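Fiber KNOB domain (Avirulent turkey hemorrhagic enteritis virus, PDB 4D63) forms the trimeric head of the turkey adenovirus 3 fibre and binds sialic acid, which suggests a part in attachment to host cells. Local coordinates at residues Gly55-Lys60 / Leu65-Val70; Asp104-Met109 / Thr113-Leu118; Gln132-Leu137 / Ser142-Gly147. All blocks are in the same frame, centred on the assembly; numbering follows the deposited sequence.

Contact 1. Residues Gly55-Lys60 / Leu65-Val70; sequences GQFVTK and LRYKFV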
loop_
_atom_site.group_PDB
_atom_site.type_symbol
_atom_site.label_atom_id
_atom_site.label_comp_id
_atom_site.label_asym_id
_atom_site.label_seq_id
_atom_site.Cartn_x
_atom_site.Cartn_y
_atom_site.Cartn_z
ATOM N N GLY A 55 6.047 21.046 -6.556
ATOM C CA GLY A 55 6.952 21.260 -5.431
ATOM C C GLY A 55 8.151 20.330 -5.553
ATOM O O GLY A 55 8.209 19.506 -6.456
ATOM N N GLN A 56 9.125 20.477 -4.668
ATOM C CA GLN A 56 10.173 19.492 -4.567
ATOM C C GLN A 56 10.832 19.495 -3.192
ATOM O O GLN A 56 10.682 20.450 -2.395
ATOM C CB GLN A 56 11.208 19.616 -5.716
ATOM C CG GLN A 56 12.112 20.844 -5.689
ATOM C CD GLN A 56 11.366 22.099 -6.033
ATOM O OE1 GLN A 56 10.685 22.162 -7.057
ATOM N NE2 GLN A 56 11.476 23.108 -5.173
ATOM N N PHE A 57 11.508 18.381 -2.920
ATOM C CA PHE A 57 12.431 18.267 -1.840
ATOM C C PHE A 57 13.786 18.183 -2.489
ATOM O O PHE A 57 13.918 17.852 -3.675
ATOM C CB PHE A 57 12.212 16.990 -1.036
ATOM C CG PHE A 57 10.887 16.903 -0.333
ATOM C CD1 PHE A 57 10.666 17.597 0.827
ATOM C CD2 PHE A 57 9.888 16.070 -0.808
ATOM C CE1 PHE A 57 9.469 17.502 1.497
ATOM C CE2 PHE A 57 8.681 15.974 -0.149
ATOM C CZ PHE A 57 8.469 16.689 1.011
ATOM N N VAL A 58 14.802 18.456 -1.689
ATOM C CA VAL A 58 16.174 18.330 -2.122
ATOM C C VAL A 58 16.926 17.541 -1.063
ATOM O O VAL A 58 16.685 17.714 0.136
ATOM C CB VAL A 58 16.817 19.721 -2.338
ATOM C CG1 VAL A 58 18.259 19.575 -2.807
ATOM C CG2 VAL A 58 16.003 20.507 -3.373
ATOM N N THR A 59 17.811 16.652 -1.513
ATOM C CA THR A 59 18.592 15.813 -0.610
ATOM C C THR A 59 19.914 16.472 -0.255
ATOM O O THR A 59 20.279 17.482 -0.841
ATOM C CB THR A 59 18.920 14.449 -1.250
ATOM O OG1 THR A 59 19.873 14.637 -2.297
ATOM C CG2 THR A 59 17.645 13.767 -1.832
ATOM N N LYS A 60 20.625 15.849 0.685
ATOM C CA LYS A 60 21.977 16.237 1.105
ATOM C C LYS A 60 22.962 16.368 -0.044
ATOM O O LYS A 60 23.901 17.135 0.043
ATOM C CB LYS A 60 22.558 15.220 2.106
ATOM C CG LYS A 60 22.553 15.638 3.575
ATOM C CD LYS A 60 23.064 14.486 4.461
ATOM C CE LYS A 60 23.687 14.952 5.784
ATOM N NZ LYS A 60 22.705 15.547 6.759
ATOM N N LEU A 65 13.907 15.926 -5.633
ATOM C CA LEU A 65 12.771 15.011 -5.723
ATOM C C LEU A 65 11.531 15.826 -5.944
ATOM O O LEU A 65 11.027 16.491 -5.027
ATOM C CB LEU A 65 12.604 14.167 -4.451
ATOM C CG LEU A 65 13.852 13.484 -3.920
ATOM C CD1 LEU A 65 13.496 12.734 -2.651
ATOM C CD2 LEU A 65 14.496 12.550 -4.945
ATOM N N ARG A 66 11.011 15.745 -7.156
ATOM C CA ARG A 66 9.876 16.530 -7.519
ATOM C C ARG A 66 8.566 15.805 -7.201
ATOM O O ARG A 66 8.469 14.576 -7.292
ATOM C CB ARG A 66 9.977 16.909 -9.004
ATOM C CG ARG A 66 11.103 17.912 -9.249
ATOM C CD ARG A 66 11.506 17.995 -10.704
ATOM N NE ARG A 66 10.352 18.038 -11.615
ATOM C CZ ARG A 66 9.916 17.033 -12.394
ATOM N NH1 ARG A 66 10.512 15.836 -12.411
ATOM N NH2 ARG A 66 8.854 17.233 -13.181
ATOM N N TYR A 67 7.569 16.605 -6.839
ATOM C CA TYR A 67 6.242 16.110 -6.579
ATOM C C TYR A 67 5.166 17.113 -6.985
ATOM O O TYR A 67 5.456 18.286 -7.148
ATOM C CB TYR A 67 6.124 15.797 -5.090
ATOM C CG TYR A 67 6.307 16.964 -4.168
ATOM C CD1 TYR A 67 5.263 17.884 -3.949
ATOM C CD2 TYR A 67 7.493 17.150 -3.486
ATOM C CE1 TYR A 67 5.421 18.958 -3.084
ATOM C CE2 TYR A 67 7.650 18.218 -2.615
ATOM C CZ TYR A 67 6.612 19.117 -2.425
ATOM O OH TYR A 67 6.753 20.162 -1.543
ATOM N N LYS A 68 3.940 16.627 -7.134
ATOM C CA LYS A 68 2.730 17.463 -7.226
ATOM C C LYS A 68 1.880 17.171 -6.007
ATOM O O LYS A 68 1.840 16.026 -5.558
ATOM C CB LYS A 68 1.889 17.081 -8.431
ATOM C CG LYS A 68 2.414 17.501 -9.782
ATOM C CD LYS A 68 1.528 16.892 -10.878
ATOM C CE LYS A 68 1.648 17.628 -12.209
ATOM N NZ LYS A 68 3.050 17.885 -12.637
ATOM N N PHE A 69 1.144 18.168 -5.513
ATOM C CA PHE A 69 0.223 17.974 -4.399
ATOM C C PHE A 69 -1.097 18.743 -4.515
ATOM O O PHE A 69 -1.253 19.656 -5.338
ATOM C CB PHE A 69 0.882 18.343 -3.059
ATOM C CG PHE A 69 1.068 19.825 -2.849
ATOM C CD1 PHE A 69 2.180 20.484 -3.370
ATOM C CD2 PHE A 69 0.135 20.567 -2.129
ATOM C CE1 PHE A 69 2.355 21.849 -3.189
ATOM C CE2 PHE A 69 0.300 21.938 -1.954
ATOM C CZ PHE A 69 1.417 22.578 -2.482
ATOM N N VAL A 70 -2.013 18.354 -3.626
ATOM C CA VAL A 70 -3.307 18.953 -3.447
ATOM C C VAL A 70 -3.496 19.086 -1.944
ATOM O O VAL A 70 -3.300 18.130 -1.208
ATOM C CB VAL A 70 -4.373 18.060 -4.116
ATOM C CG1 VAL A 70 -5.687 18.018 -3.353
ATOM C CG2 VAL A 70 -4.571 18.512 -5.557
#
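The ring of Tyr-67 lies flat against the backbone of Gly-55 and Gln-56. Gly-55 CA stands 3.9 Å from the ring centroid and 23° off its normal, a CH-pi contact, and Gln-56 N, over the same ring, is 3.4 Å from Tyr-67 CE2. CG of Tyr-67 sits between its own backbone N and carbonyl carbon (chi1 62°), a torsion that folds the ring back across the neighbouring strand; Gly-55, having no side chain, leaves that surface to the ring. On the same side of the sheet Phe-57 meets Tyr-67 obliquely, CE2 to CE2 at 3.5 Å with the planes at 45°. These contacts belong to the beta hairpin of strands 53-59 and 64-71, which run antiparallel. Two hydrogen-bonded pairs fix the register. In one, Gly-55 N gives to Tyr-67 O and Tyr-67 N returns a nearly straight bond to Gly-55 O; in the other, Phe-57 and Leu-65 exchange bonds, the shorter from Leu-65 N to Phe-57 O at 2.7 Å. Between them, Gln-56 and Arg-66 form a non-hydrogen-bonded pair on the other face, touching through Gln-56 CB and Arg-66 CG at 3.9 Å, while the arginine head reaches a salt bridge with Asp-82. Further out, Ile-78 of strand 75-80 and Val-122 pack on Tyr-67, and Leu-118 of strand 113-120 packs on both Phe-57 and Leu-65.

Contact 2. Residues Asp104-Met109 / Thr113-Leu118; sequences DFLSPM and TYIVPL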
loop_
_atom_site.group_PDB
_atom_site.type_symbol
_atom_site.label_atom_id
_atom_site.label_comp_id
_atom_site.label_asym_id
_atom_site.label_seq_id
_atom_site.Cartn_x
_atom_site.Cartn_y
_atom_site.Cartn_z
ATOM N N ASP A 104 23.043 10.324 0.557
ATOM C CA ASP A 104 21.716 10.881 0.914
ATOM C C ASP A 104 21.154 10.393 2.296
ATOM O O ASP A 104 20.166 10.953 2.797
ATOM C CB ASP A 104 20.694 10.570 -0.196
ATOM C CG ASP A 104 21.087 11.149 -1.552
ATOM O OD1 ASP A 104 21.271 12.365 -1.606
ATOM O OD2 ASP A 104 21.207 10.396 -2.571
ATOM N N PHE A 105 21.765 9.365 2.899
ATOM C CA PHE A 105 21.278 8.806 4.169
ATOM C C PHE A 105 22.069 9.293 5.358
ATOM O O PHE A 105 23.258 9.618 5.253
ATOM C CB PHE A 105 21.383 7.274 4.210
ATOM C CG PHE A 105 20.746 6.586 3.049
ATOM C CD1 PHE A 105 19.483 6.949 2.620
ATOM C CD2 PHE A 105 21.418 5.575 2.383
ATOM C CE1 PHE A 105 18.902 6.320 1.532
ATOM C CE2 PHE A 105 20.852 4.949 1.295
ATOM C CZ PHE A 105 19.589 5.321 0.869
ATOM N N LEU A 106 21.415 9.274 6.507
ATOM C CA LEU A 106 22.084 9.535 7.768
ATOM C C LEU A 106 22.889 8.331 8.193
ATOM O O LEU A 106 22.555 7.183 7.861
ATOM C CB LEU A 106 21.087 9.894 8.873
ATOM C CG LEU A 106 20.327 11.197 8.664
ATOM C CD1 LEU A 106 19.475 11.480 9.882
ATOM C CD2 LEU A 106 21.244 12.379 8.392
ATOM N N SER A 107 23.952 8.635 8.935
ATOM C CA SER A 107 24.809 7.659 9.600
ATOM C C SER A 107 24.823 7.925 11.123
ATOM O O SER A 107 24.989 9.074 11.551
ATOM C CB SER A 107 26.224 7.756 9.038
ATOM O OG SER A 107 26.828 6.481 9.020
ATOM N N PRO A 108 24.659 6.870 11.953
ATOM C CA PRO A 108 24.575 5.432 11.648
ATOM C C PRO A 108 23.184 4.909 11.274
ATOM O O PRO A 108 22.160 5.400 11.762
ATOM C CB PRO A 108 25.018 4.780 12.960
ATOM C CG PRO A 108 24.516 5.731 14.013
ATOM C CD PRO A 108 24.561 7.119 13.409
ATOM N N MET A 109 23.178 3.886 10.434
ATOM C CA MET A 109 21.958 3.205 10.019
ATOM C C MET A 109 21.710 2.010 10.958
ATOM O O MET A 109 22.545 1.098 11.070
ATOM C CB MET A 109 22.093 2.761 8.547
ATOM C CG MET A 109 20.899 2.005 7.972
ATOM S SD MET A 109 20.638 0.292 8.550
ATOM C CE MET A 109 22.115 -0.550 7.964
ATOM N N THR A 113 16.861 0.719 8.498
ATOM C CA THR A 113 16.119 1.955 8.434
ATOM C C THR A 113 17.041 3.012 7.861
ATOM O O THR A 113 18.078 3.313 8.459
ATOM C CB THR A 113 15.596 2.323 9.824
ATOM O OG1 THR A 113 14.741 1.269 10.244
ATOM C CG2 THR A 113 14.808 3.641 9.816
ATOM N N TYR A 114 16.692 3.506 6.663
ATOM C CA TYR A 114 17.494 4.503 5.962
ATOM C C TYR A 114 16.750 5.831 5.973
ATOM O O TYR A 114 15.635 5.952 5.473
ATOM C CB TYR A 114 17.832 4.015 4.537
ATOM C CG TYR A 114 18.584 2.691 4.602
ATOM C CD1 TYR A 114 17.898 1.491 4.786
ATOM C CD2 TYR A 114 19.978 2.645 4.560
ATOM C CE1 TYR A 114 18.570 0.285 4.881
ATOM C CE2 TYR A 114 20.658 1.435 4.662
ATOM C CZ TYR A 114 19.950 0.261 4.839
ATOM O OH TYR A 114 20.614 -0.955 4.953
ATOM N N ILE A 115 17.388 6.822 6.573
ATOM C CA ILE A 115 16.797 8.116 6.801
ATOM C C ILE A 115 17.416 9.135 5.866
ATOM O O ILE A 115 18.640 9.347 5.874
ATOM C CB ILE A 115 17.009 8.562 8.262
ATOM C CG1 ILE A 115 16.449 7.497 9.219
ATOM C CG2 ILE A 115 16.367 9.923 8.490
ATOM C CD1 ILE A 115 16.500 7.869 10.689
ATOM N N VAL A 116 16.544 9.764 5.081
ATOM C CA VAL A 116 16.917 10.717 4.059
ATOM C C VAL A 116 16.475 12.117 4.495
ATOM O O VAL A 116 15.319 12.464 4.306
ATOM C CB VAL A 116 16.238 10.372 2.710
ATOM C CG1 VAL A 116 16.629 11.386 1.631
ATOM C CG2 VAL A 116 16.608 8.959 2.264
ATOM N N PRO A 117 17.385 12.921 5.109
ATOM C CA PRO A 117 17.010 14.306 5.463
ATOM C C PRO A 117 16.748 15.061 4.206
ATOM O O PRO A 117 17.463 14.850 3.224
ATOM C CB PRO A 117 18.253 14.877 6.157
ATOM C CG PRO A 117 19.356 13.971 5.780
ATOM C CD PRO A 117 18.762 12.612 5.515
ATOM N N LEU A 118 15.703 15.879 4.222
ATOM C CA LEU A 118 15.277 16.654 3.050
ATOM C C LEU A 118 15.194 18.149 3.408
ATOM O O LEU A 118 15.069 18.523 4.582
ATOM C CB LEU A 118 13.898 16.169 2.571
ATOM C CG LEU A 118 13.787 14.693 2.138
ATOM C CD1 LEU A 118 12.342 14.226 2.147
ATOM C CD2 LEU A 118 14.443 14.465 0.784
HETATM O O HOH W 1 19.496 13.480 1.924
HETATM O O HOH W 2 19.749 6.394 8.038
#
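Phe-105 and Tyr-114 meet edge to face, the edge of Tyr-114 turned toward the face of Phe-105, with centroids 5.3 Å apart and planes at 59°. These rings join an irregular loop segment, 104-109, to strand 113-120, which follows it in the chain. Over that Phe-105 face lies Tyr-114 CB, a CH-pi contact close to the ring normal, and at the Phe-105 edge, in its plane, sits Val-116 CG2, 3.5 Å from Phe-105 CD1. One face of the Tyr-114 ring carries Met-109 CG, 3.7 Å from the centroid, and the sulfur follows obliquely, making a Met-aromatic contact with SD 4.2 Å from the same centroid. Met-109 reaches this place with CG opposite its backbone N (chi1 179°) and then bends at chi2 and chi3, which carries CE toward the Tyr-114 hydroxyl.

A single direct hydrogen bond joins the backbones: Leu-106 N gives to Ile-115 O at 2.8 Å. Two waters extend this pairing: one donates to both Asp-104 O and Pro-117 O, the other donates to Leu-106 O and accepts from Ile-115 N. The Leu-106 branches divide between neighbours, CD1 going to Ile-115 CG2 and CD2 to Pro-117 CG. Beyond the pair, Ile-174 of strand 171-176 packs on both aromatic residues, and Pro-90 of the third subunit packs on Leu-106. At the start of the loop segment, Asp-104 O accepts a C-H...O contact from Val-116 CA at 3.5 Å, with 158° at the hydrogen.

Contact 3. Residues Gln132-Leu137 / Ser142-Gly147; sequences QLEVIL and SFIQVG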
loop_
_atom_site.group_PDB
_atom_site.type_symbol
_atom_site.label_atom_id
_atom_site.label_comp_id
_atom_site.label_asym_id
_atom_site.label_seq_id
_atom_site.Cartn_x
_atom_site.Cartn_y
_atom_site.Cartn_z
ATOM N N GLN A 132 8.169 -0.825 -4.162
ATOM C CA GLN A 132 9.109 -1.772 -4.758
ATOM C C GLN A 132 10.425 -1.108 -4.646
ATOM O O GLN A 132 10.578 0.004 -5.097
ATOM C CB GLN A 132 8.881 -1.998 -6.249
ATOM C CG GLN A 132 7.524 -2.475 -6.615
ATOM C CD GLN A 132 7.204 -2.264 -8.084
ATOM O OE1 GLN A 132 6.713 -1.197 -8.509
ATOM N NE2 GLN A 132 7.436 -3.309 -8.867
ATOM N N LEU A 133 11.369 -1.787 -4.022
ATOM C CA LEU A 133 12.731 -1.312 -3.909
ATOM C C LEU A 133 13.662 -2.227 -4.635
ATOM O O LEU A 133 13.427 -3.410 -4.708
ATOM C CB LEU A 133 13.205 -1.381 -2.480
ATOM C CG LEU A 133 12.599 -0.386 -1.539
ATOM C CD1 LEU A 133 13.351 -0.584 -0.233
ATOM C CD2 LEU A 133 12.728 1.024 -2.124
ATOM N N GLU A 134 14.755 -1.668 -5.106
ATOM C CA GLU A 134 15.882 -2.464 -5.467
ATOM C C GLU A 134 17.021 -1.884 -4.668
ATOM O O GLU A 134 17.265 -0.687 -4.703
ATOM C CB GLU A 134 16.147 -2.408 -6.970
ATOM C CG GLU A 134 17.249 -3.351 -7.385
ATOM C CD GLU A 134 17.433 -3.453 -8.879
ATOM O OE1 GLU A 134 16.813 -2.669 -9.639
ATOM O OE2 GLU A 134 18.212 -4.333 -9.284
ATOM N N VAL A 135 17.682 -2.749 -3.908
ATOM C CA VAL A 135 18.718 -2.369 -2.970
ATOM C C VAL A 135 20.019 -2.878 -3.568
ATOM O O VAL A 135 20.182 -4.083 -3.725
ATOM C CB VAL A 135 18.432 -3.033 -1.626
ATOM C CG1 VAL A 135 19.609 -2.877 -0.693
ATOM C CG2 VAL A 135 17.175 -2.427 -1.006
ATOM N N ILE A 136 20.901 -1.961 -3.972
ATOM C CA ILE A 136 22.168 -2.314 -4.625
ATOM C C ILE A 136 23.280 -2.319 -3.563
ATOM O O ILE A 136 23.510 -1.287 -2.915
ATOM C CB ILE A 136 22.625 -1.280 -5.698
ATOM C CG1 ILE A 136 21.497 -0.731 -6.562
ATOM C CG2 ILE A 136 23.713 -1.870 -6.585
ATOM C CD1 ILE A 136 20.755 -1.780 -7.306
ATOM N N LEU A 137 23.973 -3.448 -3.406
ATOM C CA LEU A 137 25.101 -3.543 -2.473
ATOM C C LEU A 137 26.387 -2.997 -3.092
ATOM O O LEU A 137 26.485 -2.835 -4.318
ATOM C CB LEU A 137 25.309 -4.997 -2.040
ATOM C CG LEU A 137 24.179 -5.663 -1.264
ATOM C CD1 LEU A 137 24.644 -6.981 -0.690
ATOM C CD2 LEU A 137 23.693 -4.770 -0.141
ATOM N N SER A 142 22.273 -7.099 -5.971
ATOM C CA SER A 142 21.079 -6.331 -5.725
ATOM C C SER A 142 19.948 -7.250 -5.298
ATOM O O SER A 142 19.915 -8.434 -5.666
ATOM C CB SER A 142 20.692 -5.488 -6.965
ATOM O OG SER A 142 19.817 -6.168 -7.852
ATOM N N PHE A 143 19.039 -6.691 -4.494
ATOM C CA PHE A 143 17.895 -7.427 -3.974
ATOM C C PHE A 143 16.624 -6.621 -4.186
ATOM O O PHE A 143 16.558 -5.426 -3.880
ATOM C CB PHE A 143 18.136 -7.782 -2.495
ATOM C CG PHE A 143 19.387 -8.598 -2.298
ATOM C CD1 PHE A 143 20.639 -7.980 -2.268
ATOM C CD2 PHE A 143 19.325 -9.988 -2.236
ATOM C CE1 PHE A 143 21.801 -8.726 -2.153
ATOM C CE2 PHE A 143 20.487 -10.740 -2.114
ATOM C CZ PHE A 143 21.723 -10.107 -2.072
ATOM N N ILE A 144 15.620 -7.276 -4.740
ATOM C CA ILE A 144 14.323 -6.681 -4.881
ATOM C C ILE A 144 13.575 -6.974 -3.606
ATOM O O ILE A 144 13.534 -8.133 -3.172
ATOM C CB ILE A 144 13.547 -7.288 -6.069
ATOM C CG1 ILE A 144 14.322 -7.089 -7.377
ATOM C CG2 ILE A 144 12.130 -6.707 -6.159
ATOM C CD1 ILE A 144 14.413 -5.636 -7.822
ATOM N N GLN A 145 12.937 -5.941 -3.053
ATOM C CA GLN A 145 12.233 -6.007 -1.773
ATOM C C GLN A 145 10.994 -5.165 -1.777
ATOM O O GLN A 145 10.918 -4.178 -2.500
ATOM C CB GLN A 145 13.135 -5.471 -0.657
ATOM C CG GLN A 145 14.279 -6.405 -0.312
ATOM C CD GLN A 145 15.212 -5.841 0.726
ATOM O OE1 GLN A 145 15.049 -4.710 1.175
ATOM N NE2 GLN A 145 16.220 -6.621 1.097
ATOM N N VAL A 146 10.034 -5.547 -0.935
ATOM C CA VAL A 146 8.973 -4.652 -0.498
ATOM C C VAL A 146 9.524 -3.734 0.601
ATOM O O VAL A 146 9.884 -4.195 1.715
ATOM C CB VAL A 146 7.758 -5.403 0.045
ATOM C CG1 VAL A 146 6.619 -4.434 0.325
ATOM C CG2 VAL A 146 7.334 -6.507 -0.937
ATOM N N GLY A 147 9.609 -2.442 0.266
ATOM C CA GLY A 147 10.067 -1.414 1.194
ATOM C C GLY A 147 8.874 -0.725 1.795
ATOM O O GLY A 147 7.744 -0.867 1.288
#
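Strands 129-137 and 142-154 form a beta hairpin of the head's antiparallel sheet, and segments 132-137 and 142-147 are its turn-proximal part, with axes 4.6 Å apart and directions at 157°. Five bridged pairs in unbroken register run from Gln-132 with Val-146 to Ile-136 with Ser-142. The hydrogen-bonded pairs are Leu-133 with Gln-145 and Val-135 with Phe-143, each making two backbone bonds. On the face of Glu-134, a polar bond crosses diagonally: Ser-142 OG donates to Glu-134 OE2 at 2.8 Å, and the oxygen receives it on its anti lone pair. The glutamate gets there with CG trans to its N (chi1 -174°) and an extended chain, whose CG also meets Ile-144 CD1 at 3.7 Å. Beside it, Ile-136 CD1 touches Ser-142 CB.

The other face is largely apolar. Leu-137 CD1 comes up at the edge of the Phe-143 ring, 3.6 Å from CE1 and near the ring plane. Leu-133 CD1 covers Gly-147 CA at 3.7 Å, where the absence of a side chain lets the leucine lie close. The extended Gln-145 side chain slants across Val-135, OE1 coming to 3.8 Å from Val-135 CG2; that oxygen accepts a hydrogen bond from Asn-165 N. At the subunit interface, Val-146 meets Val-146 of the third subunit. Strand 171-176 flanks strand 129-137: Ile-174 and Ile-176 pack on Leu-133, and Ile-171 packs on Val-135 and Leu-137.

How the contacts relate
All three contacts reach the same antiparallel sheet, and each is partly buried, with exposed residues alongside buried ones. Contacts 1 and 3 are beta hairpins on opposite sides of the chain's centre, about 22 Å apart between centres; contact 2 sets a loop against a strand. Their chemistry differs accordingly: paired backbone bonds run through both hairpins, contact 3 adding a serine-glutamate bond on its more polar face. Contacts 1 and 2 both add aromatic packing, but contact 2 has one direct backbone bond and two bridging waters in place of ladder pairs. Contacts 1 and 2 touch directly, through a probable hydrogen bond between Thr-59 OG1 and Asp-104 OD1 and packing of Phe-57 on Leu-118. Contact 3 touches neither.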